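Local coordinates for protein putative Endoribonuclease L-PSP (Entamoeba histolytica, PDB 3M1X) that is of unknown function but belongs to the RutC (YjgF/YER057c/UK114) family of trimeric proteins and may act as a deaminase, at residues S91-V96 with G120-A125. Numbering follows the deposited sequence.
Sequences SMDKVV and GNHKPA
Strands 95-102 and 125-130 run parallel in the sheet of this YjgF/UK114-type subunit, joined by a beta-alpha-beta crossover through helix 108-119, and H122, three residues ahead of the second strand, meets V95 at the start of the first. From the loop after the helix, the H122 imidazole gives its NE2 hydrogen to V95 O, 2.7 Å away. The bond is nearly straight (169°); the oxygen lies close to the ring plane and receives the hydrogen on a lone pair. CG of H122 stands anti to the backbone N (chi1 -176°), a torsion that sets the ring against the 3-10 turn 92-94. There the D93 backbone covers one face, D93 CA making a CH-pi contact 3.9 Å from the ring centroid. D93 O lies over the rim of the same face, 3.0 Å from H122 CE1. The opposite face has P124 N above its rim, which places the ring between the turn and its own chain. The D93 carboxylate, its plane turned 60° from the imidazole, brings OD1 alongside H122 CB at 3.6 Å. M92 O, obliquely placed 3.2 Å from H122 CD2, also accepts the V95 N-H that closes the turn. Deeper in, V95 CG1 touches P124 CG at 3.8 Å, and F119 at the end of helix 108-119 packs on both residues. The loop also faces a second subunit: L25 of that subunit packs on H122, and its S41 OG hydrogen-bonds to K123 O. Parallel pairing then starts as A125 N hydrogen-bonds to V96 O at 3.0 Å. A125 CB sits 3.6 Å from that same V96 O.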
# COMPACT_ATOMS: atom_id res chain seq x y z
N SER A 91 -17.17 -6.16 -7.65
CA SER A 91 -16.97 -7.54 -8.02
C SER A 91 -15.47 -7.81 -8.09
O SER A 91 -14.68 -6.89 -8.20
CB SER A 91 -17.61 -7.84 -9.33
OG SER A 91 -16.88 -7.20 -10.38
N MET A 92 -15.10 -9.08 -8.13
CA MET A 92 -13.74 -9.44 -8.36
C MET A 92 -13.21 -8.91 -9.70
O MET A 92 -12.08 -8.45 -9.81
CB MET A 92 -13.53 -10.95 -8.27
CG MET A 92 -13.81 -11.47 -6.85
SD MET A 92 -12.49 -11.07 -5.67
CE MET A 92 -11.31 -12.39 -6.10
N ASP A 93 -14.05 -8.94 -10.73
CA ASP A 93 -13.64 -8.44 -12.04
C ASP A 93 -13.43 -6.96 -12.10
O ASP A 93 -12.79 -6.47 -13.03
CB ASP A 93 -14.70 -8.77 -13.12
CG ASP A 93 -14.65 -10.16 -13.60
OD1 ASP A 93 -13.69 -10.92 -13.37
OD2 ASP A 93 -15.63 -10.58 -14.26
N LYS A 94 -13.90 -6.23 -11.10
CA LYS A 94 -13.73 -4.79 -11.00
C LYS A 94 -12.56 -4.38 -10.13
O LYS A 94 -12.34 -3.19 -9.88
CB LYS A 94 -15.03 -4.15 -10.56
CG LYS A 94 -16.09 -4.10 -11.66
CD LYS A 94 -17.40 -3.56 -11.16
CE LYS A 94 -18.44 -3.47 -12.30
NZ LYS A 94 -19.71 -2.89 -11.83
N VAL A 95 -11.75 -5.33 -9.64
CA VAL A 95 -10.58 -5.04 -8.85
C VAL A 95 -9.51 -4.45 -9.75
O VAL A 95 -9.13 -5.07 -10.75
CB VAL A 95 -10.10 -6.24 -8.07
CG1 VAL A 95 -8.77 -5.97 -7.39
CG2 VAL A 95 -11.15 -6.68 -7.07
N VAL A 96 -8.96 -3.31 -9.37
CA VAL A 96 -7.89 -2.68 -10.20
C VAL A 96 -6.54 -3.00 -9.65
O VAL A 96 -5.59 -3.10 -10.47
CB VAL A 96 -8.02 -1.13 -10.37
CG1 VAL A 96 -9.35 -0.85 -11.02
CG2 VAL A 96 -7.82 -0.30 -9.07
N GLY A 120 -9.70 -15.83 -11.67
CA GLY A 120 -9.95 -16.38 -13.04
C GLY A 120 -9.08 -15.66 -14.01
O GLY A 120 -7.89 -15.52 -13.82
N ASN A 121 -9.63 -15.21 -15.11
CA ASN A 121 -8.85 -14.49 -16.11
C ASN A 121 -8.67 -13.02 -15.81
O ASN A 121 -7.95 -12.34 -16.56
CB ASN A 121 -9.41 -14.65 -17.45
CG ASN A 121 -9.17 -16.07 -18.00
OD1 ASN A 121 -8.14 -16.67 -17.76
ND2 ASN A 121 -10.13 -16.55 -18.73
N HIS A 122 -9.22 -12.49 -14.75
CA HIS A 122 -9.01 -11.07 -14.41
C HIS A 122 -7.65 -10.92 -13.73
O HIS A 122 -7.29 -11.68 -12.87
CB HIS A 122 -10.14 -10.61 -13.49
CG HIS A 122 -10.02 -9.14 -13.19
ND1 HIS A 122 -10.02 -8.22 -14.19
CD2 HIS A 122 -9.82 -8.47 -12.03
CE1 HIS A 122 -9.87 -7.01 -13.66
NE2 HIS A 122 -9.75 -7.14 -12.35
N LYS A 123 -6.93 -9.87 -14.13
CA LYS A 123 -5.54 -9.67 -13.75
C LYS A 123 -5.31 -8.26 -13.22
O LYS A 123 -4.80 -7.38 -13.91
CB LYS A 123 -4.61 -9.97 -14.93
CG LYS A 123 -4.64 -11.62 -15.27
CD LYS A 123 -3.70 -11.99 -16.34
CE LYS A 123 -3.89 -13.45 -16.65
NZ LYS A 123 -2.93 -13.75 -17.75
N PRO A 124 -5.62 -8.00 -11.96
CA PRO A 124 -5.34 -6.70 -11.34
C PRO A 124 -3.85 -6.35 -11.39
O PRO A 124 -3.00 -7.27 -11.44
CB PRO A 124 -5.80 -6.87 -9.88
CG PRO A 124 -6.83 -7.98 -9.96
CD PRO A 124 -6.35 -8.90 -11.02
N ALA A 125 -3.54 -5.11 -11.25
CA ALA A 125 -2.22 -4.74 -10.84
C ALA A 125 -1.96 -5.32 -9.47
O ALA A 125 -2.90 -5.53 -8.69
CB ALA A 125 -2.02 -3.22 -10.88